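Local coordinates for protein-tyrosine-phosphatase (Shewanella sp., PDB 2Z72), which probably hydrolyses phosphotyrosine monoesters at a two-zinc centre, as a cold-active phosphatase of the calcineurin-like phosphoesterase family, at residues Asp9-Ile17 and Leu180-Gln189; Gly209-Arg217 and Glu269-Phe277. All coordinates share one frame; numbering follows the deposited sequence.

Contact 1 of 2, residues Asp9-Ile17 and Leu180-Gln189; sequences DGPYVITPI and LYSADTEIGQ. Unlike the reference sequence in segment 180-189: S182 (reference Gly).
Y12 meets two side chains with its ring. CD1 of L180 makes an off-centre CH-pi contact, 4.2 Å from the ring centroid, while the edge of Y12 is presented to the face of Y181 in an offset edge-to-face pair with planes at 63°. Y12 CE2 comes within 3.3 Å of Y181 OH, whose polar partner is N123; the hydroxyl of Y12 instead donates to D9, on the syn side of the carboxylate. At V13 the carbonyl O accepts E186 N at 2.9 Å, from above the carbonyl plane, and a water links V13 N to I187 N. With CG1 anti to the backbone N, V13 lies alongside E186, CG1 being 3.8 Å from E186 CB. I14 pairs with T185 in a single antiparallel bridge: their CA atoms are 4.3 Å apart, and the flanking bonds, the second being T15 N to D184 O at 3.0 Å, mark a non-hydrogen-bonded pair. T185 is also the N-cap, its OG1 accepting from G188 N. T15 OG1 donates to E186 OE2 at 2.7 Å, on the anti side of a carboxylate brought round by a bend at chi2 (67°) and held also by K60 and Y130. Q189 NE2 reaches T15 O at 3.0 Å along a nearly straight bond (168° at the hydrogen) and donates to A183 O too, which fixes the amide in its rotation; its OE1 accepts from K60. A leucine here would probably leave T15 O and A183 O without this donor and K60 without one of its acceptors. The contact thus fastens the edge strand 8-14, paired on its other side with strand 22-27, to the start of helix 186-192; helix 166-172 packs on Y12, and W127 of helix 122-138 on V13 and E186.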
loop_
_atom_site.group_PDB
_atom_site.type_symbol
_atom_site.label_atom_id
_atom_site.label_comp_id
_atom_site.label_asym_id
_atom_site.label_seq_id
_atom_site.Cartn_x
_atom_site.Cartn_y
_atom_site.Cartn_z
ATOM N N ASP A 9 -15.540 14.396 -2.801
ATOM C CA ASP A 9 -14.866 13.188 -2.311
ATOM C C ASP A 9 -15.585 11.964 -2.860
ATOM O O ASP A 9 -16.807 11.966 -3.001
ATOM C CB ASP A 9 -14.866 13.165 -0.810
ATOM C CG ASP A 9 -14.194 11.962 -0.171
ATOM O OD1 ASP A 9 -14.701 11.570 0.893
ATOM O OD2 ASP A 9 -13.192 11.468 -0.733
ATOM N N GLY A 10 -14.846 10.928 -3.106
ATOM C CA GLY A 10 -15.397 9.661 -3.588
ATOM C C GLY A 10 -14.812 9.212 -4.883
ATOM O O GLY A 10 -13.810 9.761 -5.360
ATOM N N PRO A 11 -15.402 8.201 -5.523
ATOM C CA PRO A 11 -16.603 7.539 -5.066
ATOM C C PRO A 11 -16.344 6.463 -4.025
ATOM O O PRO A 11 -15.231 5.935 -3.902
ATOM C CB PRO A 11 -17.072 6.887 -6.371
ATOM C CG PRO A 11 -15.821 6.547 -7.126
ATOM C CD PRO A 11 -14.902 7.713 -6.823
ATOM N N TYR A 12 -17.390 6.171 -3.260
ATOM C CA TYR A 12 -17.469 5.020 -2.381
ATOM C C TYR A 12 -18.420 4.034 -3.078
ATOM O O TYR A 12 -19.590 4.330 -3.256
ATOM C CB TYR A 12 -18.019 5.435 -1.028
ATOM C CG TYR A 12 -17.130 6.426 -0.304
ATOM C CD1 TYR A 12 -17.262 7.802 -0.464
ATOM C CD2 TYR A 12 -16.096 5.992 0.528
ATOM C CE1 TYR A 12 -16.446 8.693 0.214
ATOM C CE2 TYR A 12 -15.300 6.867 1.171
ATOM C CZ TYR A 12 -15.444 8.217 1.008
ATOM O OH TYR A 12 -14.586 9.053 1.702
ATOM N N VAL A 13 -17.886 2.882 -3.518
ATOM C CA VAL A 13 -18.622 1.956 -4.345
ATOM C C VAL A 13 -18.994 0.714 -3.559
ATOM O O VAL A 13 -18.169 0.108 -2.903
ATOM C CB VAL A 13 -17.802 1.580 -5.615
ATOM C CG1 VAL A 13 -18.505 0.494 -6.396
ATOM C CG2 VAL A 13 -17.522 2.783 -6.483
ATOM N N ILE A 14 -20.293 0.391 -3.621
ATOM C CA ILE A 14 -20.836 -0.847 -3.029
ATOM C C ILE A 14 -20.926 -1.865 -4.129
ATOM O O ILE A 14 -21.481 -1.561 -5.192
ATOM C CB ILE A 14 -22.286 -0.525 -2.537
ATOM C CG1 ILE A 14 -22.271 0.633 -1.559
ATOM C CG2 ILE A 14 -22.968 -1.779 -2.094
ATOM C CD1 ILE A 14 -21.339 0.520 -0.416
ATOM N N THR A 15 -20.410 -3.063 -3.927
ATOM C CA THR A 15 -20.437 -4.136 -4.904
ATOM C C THR A 15 -21.043 -5.384 -4.310
ATOM O O THR A 15 -20.414 -6.042 -3.502
ATOM C CB THR A 15 -19.019 -4.434 -5.434
ATOM O OG1 THR A 15 -18.597 -3.267 -6.160
ATOM C CG2 THR A 15 -19.051 -5.590 -6.409
ATOM N N PRO A 16 -22.287 -5.644 -4.630
ATOM C CA PRO A 16 -22.977 -6.810 -4.016
ATOM C C PRO A 16 -22.576 -8.082 -4.641
ATOM O O PRO A 16 -21.879 -8.071 -5.653
ATOM C CB PRO A 16 -24.436 -6.447 -4.335
ATOM C CG PRO A 16 -24.404 -5.759 -5.628
ATOM C CD PRO A 16 -23.150 -4.894 -5.526
ATOM N N ILE A 17 -22.954 -9.220 -4.133
ATOM C CA ILE A 17 -22.403 -10.436 -4.749
ATOM C C ILE A 17 -22.968 -10.688 -6.118
ATOM O O ILE A 17 -22.364 -11.385 -6.934
ATOM C CB ILE A 17 -22.617 -11.657 -3.861
ATOM C CG1 ILE A 17 -21.866 -12.888 -4.375
ATOM C CG2 ILE A 17 -24.098 -11.937 -3.745
ATOM C CD1 ILE A 17 -20.392 -12.652 -4.701
ATOM N N LEU A 180 -17.133 2.542 5.288
ATOM C CA LEU A 180 -16.955 3.005 3.930
ATOM C C LEU A 180 -15.957 2.161 3.173
ATOM O O LEU A 180 -15.830 2.327 1.964
ATOM C CB LEU A 180 -16.547 4.483 3.932
ATOM C CG LEU A 180 -17.556 5.472 4.503
ATOM C CD1 LEU A 180 -17.003 6.892 4.489
ATOM C CD2 LEU A 180 -18.847 5.430 3.679
ATOM N N TYR A 181 -15.303 1.256 3.861
ATOM C CA TYR A 181 -14.274 0.353 3.284
ATOM C C TYR A 181 -14.480 -1.078 3.736
ATOM O O TYR A 181 -13.535 -1.871 3.793
ATOM C CB TYR A 181 -12.836 0.834 3.659
ATOM C CG TYR A 181 -12.616 2.245 3.115
ATOM C CD1 TYR A 181 -12.339 2.428 1.764
ATOM C CD2 TYR A 181 -12.742 3.376 3.878
ATOM C CE1 TYR A 181 -12.171 3.696 1.221
ATOM C CE2 TYR A 181 -12.589 4.626 3.381
ATOM C CZ TYR A 181 -12.291 4.800 2.052
ATOM O OH TYR A 181 -12.113 6.065 1.548
ATOM N N SER A 182 -15.720 -1.421 4.072
ATOM C CA SER A 182 -16.060 -2.773 4.542
ATOM C C SER A 182 -16.090 -3.771 3.404
ATOM O O SER A 182 -15.891 -3.456 2.218
ATOM C CB SER A 182 -17.394 -2.669 5.286
ATOM O OG SER A 182 -18.390 -2.336 4.331
ATOM N N ALA A 183 -16.375 -5.030 3.764
ATOM C CA ALA A 183 -16.407 -6.094 2.766
ATOM C C ALA A 183 -17.506 -5.981 1.743
ATOM O O ALA A 183 -17.514 -6.711 0.736
ATOM C CB ALA A 183 -16.514 -7.429 3.483
ATOM N N ASP A 184 -18.477 -5.100 1.937
ATOM C CA ASP A 184 -19.529 -4.841 0.994
ATOM C C ASP A 184 -19.106 -3.837 -0.089
ATOM O O ASP A 184 -19.860 -3.614 -1.035
ATOM C CB ASP A 184 -20.798 -4.257 1.671
ATOM C CG ASP A 184 -20.503 -3.023 2.478
ATOM O OD1 ASP A 184 -21.210 -2.008 2.342
ATOM O OD2 ASP A 184 -19.567 -3.023 3.314
ATOM N N THR A 185 -17.938 -3.235 0.100
ATOM C CA THR A 185 -17.480 -2.209 -0.773
ATOM C C THR A 185 -16.446 -2.732 -1.762
ATOM O O THR A 185 -15.657 -3.654 -1.437
ATOM C CB THR A 185 -16.884 -0.979 -0.026
ATOM O OG1 THR A 185 -15.630 -1.309 0.522
ATOM C CG2 THR A 185 -17.877 -0.478 1.048
ATOM N N GLU A 186 -16.383 -2.152 -2.945
ATOM C CA GLU A 186 -15.400 -2.513 -3.949
ATOM C C GLU A 186 -13.977 -2.386 -3.424
ATOM O O GLU A 186 -13.158 -3.321 -3.533
ATOM C CB GLU A 186 -15.573 -1.655 -5.197
ATOM C CG GLU A 186 -14.666 -2.015 -6.362
ATOM C CD GLU A 186 -14.953 -3.356 -6.990
ATOM O OE1 GLU A 186 -14.080 -3.882 -7.713
ATOM O OE2 GLU A 186 -16.018 -3.942 -6.723
ATOM N N ILE A 187 -13.649 -1.228 -2.864
ATOM C CA ILE A 187 -12.296 -1.000 -2.324
ATOM C C ILE A 187 -12.028 -1.967 -1.179
ATOM O O ILE A 187 -10.915 -2.505 -1.093
ATOM C CB ILE A 187 -12.090 0.462 -1.947
ATOM C CG1 ILE A 187 -12.122 1.394 -3.153
ATOM C CG2 ILE A 187 -10.797 0.622 -1.146
ATOM C CD1 ILE A 187 -11.043 1.176 -4.182
ATOM N N GLY A 188 -12.989 -2.183 -0.311
ATOM C CA GLY A 188 -12.786 -3.087 0.784
ATOM C C GLY A 188 -12.542 -4.480 0.308
ATOM O O GLY A 188 -11.728 -5.212 0.930
ATOM N N GLN A 189 -13.224 -4.964 -0.714
ATOM C CA GLN A 189 -13.031 -6.293 -1.269
ATOM C C GLN A 189 -11.634 -6.394 -1.881
ATOM O O GLN A 189 -10.913 -7.401 -1.669
ATOM C CB GLN A 189 -14.100 -6.557 -2.330
ATOM C CG GLN A 189 -15.476 -6.720 -1.734
ATOM C CD GLN A 189 -16.591 -6.515 -2.721
ATOM O OE1 GLN A 189 -16.426 -6.466 -3.912
ATOM N NE2 GLN A 189 -17.799 -6.385 -2.156
HETATM O O HOH W 1 -15.532 1.046 -2.844
#

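Contact 2 of 2, residues Gly209-Arg217 and Glu269-Phe277; sequences GISSEWISR and ELDTILQHF
The W214 indole and the F277 ring meet obliquely, planes at 43°: F277 CZ sits over one indole face, toward its rim, 3.2 Å from W214 NE1. H276 completes the aromatic cluster at the indole edge, and I215 lies over the imidazole, its CG1 3.7 Å from the ring centroid. W214 reaches this position with CG anti to its backbone N (chi1 173°). I210 CG2 meets the edge of the F277 ring, 3.7 Å from CE1, and I273 CD1 lies against I210 O. At the polar end S212 OG donates to E269 OE2 at 2.7 Å, on the anti side of the carboxylate, and a water accepting from S212 N donates to the same oxygen. Further out, R217 NE and NH2 both bond E213 OE2 in a salt bridge in the guanidinium plane; R217 NH2 also forms a salt bridge with D243. This is helix-helix packing, with I210 about 14 Å from a zinc ion and so outside the metal site. The axes of segments 212-216 and 269-277 come within 10.5 Å, their N-to-C directions 46° apart. Helix 221-231 packs on W214 and F277, helix 243-249 on E213 and R217, and I273 and L274 seat helix 267-277 on strand 281-284.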
loop_
_atom_site.group_PDB
_atom_site.type_symbol
_atom_site.label_atom_id
_atom_site.label_comp_id
_atom_site.label_asym_id
_atom_site.label_seq_id
_atom_site.Cartn_x
_atom_site.Cartn_y
_atom_site.Cartn_z
ATOM N N GLY A 209 8.498 -4.299 9.462
ATOM C CA GLY A 209 9.727 -5.102 9.521
ATOM C C GLY A 209 9.431 -6.386 10.237
ATOM O O GLY A 209 8.434 -6.577 10.862
ATOM N N ILE A 210 10.414 -7.336 10.136
ATOM C CA ILE A 210 10.292 -8.644 10.739
ATOM C C ILE A 210 11.237 -8.695 11.945
ATOM O O ILE A 210 12.441 -8.532 11.808
ATOM C CB ILE A 210 10.592 -9.754 9.717
ATOM C CG1 ILE A 210 9.843 -9.583 8.403
ATOM C CG2 ILE A 210 10.351 -11.133 10.372
ATOM C CD1 ILE A 210 8.342 -9.731 8.522
ATOM N N SER A 211 10.645 -8.956 13.091
ATOM C CA SER A 211 11.330 -9.141 14.360
ATOM C C SER A 211 11.680 -10.615 14.568
ATOM O O SER A 211 11.164 -11.499 13.891
ATOM C CB SER A 211 10.513 -8.633 15.514
ATOM O OG SER A 211 9.327 -9.454 15.626
ATOM N N SER A 212 12.537 -10.876 15.522
ATOM C CA SER A 212 12.985 -12.251 15.804
ATOM C C SER A 212 11.841 -13.107 16.294
ATOM O O SER A 212 11.861 -14.350 16.170
ATOM C CB SER A 212 14.127 -12.196 16.821
ATOM O OG SER A 212 15.295 -11.762 16.096
ATOM N N GLU A 213 10.786 -12.495 16.817
ATOM C CA GLU A 213 9.561 -13.267 17.238
ATOM C C GLU A 213 8.944 -14.012 16.081
ATOM O O GLU A 213 8.324 -15.060 16.317
ATOM C CB GLU A 213 8.568 -12.327 17.940
ATOM C CG GLU A 213 7.286 -12.960 18.431
ATOM C CD GLU A 213 6.450 -12.127 19.362
ATOM O OE1 GLU A 213 6.869 -10.981 19.578
ATOM O OE2 GLU A 213 5.346 -12.635 19.744
ATOM N N TRP A 214 9.056 -13.512 14.844
ATOM C CA TRP A 214 8.592 -14.262 13.686
ATOM C C TRP A 214 9.181 -15.690 13.672
ATOM O O TRP A 214 8.547 -16.668 13.350
ATOM C CB TRP A 214 8.989 -13.483 12.400
ATOM C CG TRP A 214 8.711 -14.247 11.117
ATOM C CD1 TRP A 214 9.451 -15.234 10.491
ATOM C CD2 TRP A 214 7.564 -14.050 10.276
ATOM N NE1 TRP A 214 8.879 -15.670 9.359
ATOM C CE2 TRP A 214 7.698 -14.952 9.199
ATOM C CE3 TRP A 214 6.429 -13.211 10.330
ATOM C CZ2 TRP A 214 6.765 -15.027 8.213
ATOM C CZ3 TRP A 214 5.521 -13.313 9.317
ATOM C CH2 TRP A 214 5.654 -14.194 8.254
ATOM N N ILE A 215 10.495 -15.724 13.901
ATOM C CA ILE A 215 11.273 -16.980 13.843
ATOM C C ILE A 215 10.887 -17.935 14.936
ATOM O O ILE A 215 10.673 -19.108 14.741
ATOM C CB ILE A 215 12.791 -16.645 13.887
ATOM C CG1 ILE A 215 13.231 -15.740 12.729
ATOM C CG2 ILE A 215 13.565 -17.932 13.972
ATOM C CD1 ILE A 215 14.677 -15.319 12.691
ATOM N N SER A 216 10.717 -17.349 16.126
ATOM C CA SER A 216 10.370 -18.237 17.251
ATOM C C SER A 216 8.964 -18.793 17.103
ATOM O O SER A 216 8.731 -19.936 17.563
ATOM C CB SER A 216 10.585 -17.613 18.609
ATOM O OG SER A 216 9.830 -16.444 18.719
ATOM N N ARG A 217 8.044 -18.063 16.472
ATOM C CA ARG A 217 6.699 -18.540 16.177
ATOM C C ARG A 217 6.608 -19.426 14.933
ATOM O O ARG A 217 5.533 -19.910 14.652
ATOM C CB ARG A 217 5.750 -17.346 16.018
ATOM C CG ARG A 217 5.564 -16.635 17.391
ATOM C CD ARG A 217 4.466 -15.602 17.260
ATOM N NE ARG A 217 4.292 -14.957 18.580
ATOM C CZ ARG A 217 3.528 -15.447 19.539
ATOM N NH1 ARG A 217 2.825 -16.558 19.406
ATOM N NH2 ARG A 217 3.458 -14.791 20.689
ATOM N N GLU A 269 22.102 -9.243 14.089
ATOM C CA GLU A 269 20.728 -9.629 14.363
ATOM C C GLU A 269 19.992 -9.571 13.020
ATOM O O GLU A 269 19.284 -10.520 12.666
ATOM C CB GLU A 269 19.978 -8.735 15.360
ATOM C CG GLU A 269 18.672 -9.261 15.884
ATOM C CD GLU A 269 17.597 -8.812 16.792
ATOM O OE1 GLU A 269 17.887 -7.875 17.576
ATOM O OE2 GLU A 269 16.458 -9.424 16.702
ATOM N N LEU A 270 20.252 -8.501 12.262
ATOM C CA LEU A 270 19.661 -8.455 10.915
ATOM C C LEU A 270 20.083 -9.639 10.051
ATOM O O LEU A 270 19.234 -10.215 9.347
ATOM C CB LEU A 270 20.044 -7.120 10.269
ATOM C CG LEU A 270 19.466 -6.842 8.913
ATOM C CD1 LEU A 270 17.929 -6.782 8.952
ATOM C CD2 LEU A 270 20.004 -5.513 8.435
ATOM N N ASP A 271 21.355 -9.992 10.132
ATOM C CA ASP A 271 21.837 -11.106 9.342
ATOM C C ASP A 271 21.069 -12.363 9.651
ATOM O O ASP A 271 20.801 -13.153 8.745
ATOM C CB ASP A 271 23.338 -11.357 9.581
ATOM C CG ASP A 271 24.197 -10.273 8.987
ATOM O OD1 ASP A 271 23.772 -9.621 8.012
ATOM O OD2 ASP A 271 25.356 -10.167 9.493
ATOM N N THR A 272 20.696 -12.528 10.901
ATOM C CA THR A 272 19.938 -13.762 11.205
ATOM C C THR A 272 18.556 -13.726 10.559
ATOM O O THR A 272 18.060 -14.790 10.145
ATOM C CB THR A 272 19.796 -13.931 12.724
ATOM O OG1 THR A 272 21.070 -14.077 13.335
ATOM C CG2 THR A 272 19.041 -15.199 13.059
ATOM N N ILE A 273 17.973 -12.571 10.441
ATOM C CA ILE A 273 16.676 -12.490 9.750
ATOM C C ILE A 273 16.810 -12.669 8.265
ATOM O O ILE A 273 16.058 -13.402 7.618
ATOM C CB ILE A 273 16.004 -11.171 10.183
ATOM C CG1 ILE A 273 15.726 -11.214 11.689
ATOM C CG2 ILE A 273 14.815 -10.898 9.284
ATOM C CD1 ILE A 273 15.561 -9.863 12.350
ATOM N N LEU A 274 17.811 -12.015 7.643
ATOM C CA LEU A 274 18.056 -12.193 6.242
ATOM C C LEU A 274 18.241 -13.696 5.908
ATOM O O LEU A 274 17.724 -14.223 4.956
ATOM C CB LEU A 274 19.322 -11.465 5.795
ATOM C CG LEU A 274 19.316 -9.938 5.883
ATOM C CD1 LEU A 274 20.708 -9.340 5.613
ATOM C CD2 LEU A 274 18.253 -9.403 4.931
ATOM N N GLN A 275 19.064 -14.372 6.724
ATOM C CA GLN A 275 19.329 -15.792 6.526
ATOM C C GLN A 275 18.063 -16.620 6.661
ATOM O O GLN A 275 17.812 -17.579 5.918
ATOM C CB GLN A 275 20.421 -16.253 7.548
ATOM C CG GLN A 275 21.812 -15.839 7.074
ATOM C CD GLN A 275 22.847 -15.820 8.176
ATOM O OE1 GLN A 275 23.916 -15.149 8.074
ATOM N NE2 GLN A 275 22.529 -16.590 9.227
ATOM N N HIS A 276 17.205 -16.247 7.611
ATOM C CA HIS A 276 16.007 -17.032 7.829
ATOM C C HIS A 276 15.129 -17.080 6.578
ATOM O O HIS A 276 14.513 -18.090 6.315
ATOM C CB HIS A 276 15.189 -16.363 8.982
ATOM C CG HIS A 276 13.981 -17.148 9.356
ATOM N ND1 HIS A 276 12.645 -16.988 9.052
ATOM C CD2 HIS A 276 14.032 -18.296 10.042
ATOM C CE1 HIS A 276 11.913 -17.956 9.554
ATOM N NE2 HIS A 276 12.757 -18.745 10.174
ATOM N N PHE A 277 15.045 -15.961 5.851
ATOM C CA PHE A 277 14.222 -15.862 4.655
ATOM C C PHE A 277 15.001 -16.087 3.359
ATOM O O PHE A 277 14.435 -16.036 2.286
ATOM C CB PHE A 277 13.570 -14.497 4.575
ATOM C CG PHE A 277 12.533 -14.243 5.658
ATOM C CD1 PHE A 277 12.844 -13.562 6.819
ATOM C CD2 PHE A 277 11.203 -14.679 5.467
ATOM C CE1 PHE A 277 11.901 -13.285 7.801
ATOM C CE2 PHE A 277 10.300 -14.394 6.441
ATOM C CZ PHE A 277 10.597 -13.680 7.598
HETATM O O HOH W 2 13.808 -8.562 16.709
#

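Overall arrangement
From the N terminus, strand 8-14 enters contact 1 first; the chain then passes through strands 22-27 and 30-35 of the same sheet, strands 72-76, 108-111 and 142-145 of a larger one, and several helices before 180-189 returns to close a loop of 162 residues. Contact 2 opens only afterwards, at 209-217, and closes at 269-277 across 51 residues that contain helices and no strand. The two loops therefore follow in series, neither nesting nor crossing. The centres of contact 1 and contact 2 lie about 36 Å apart, on opposite sides of the chain's centre. Contact 1 ties the N-terminal sheet to helix 186-192; contact 2 ties helix 212-216 to helix 267-277.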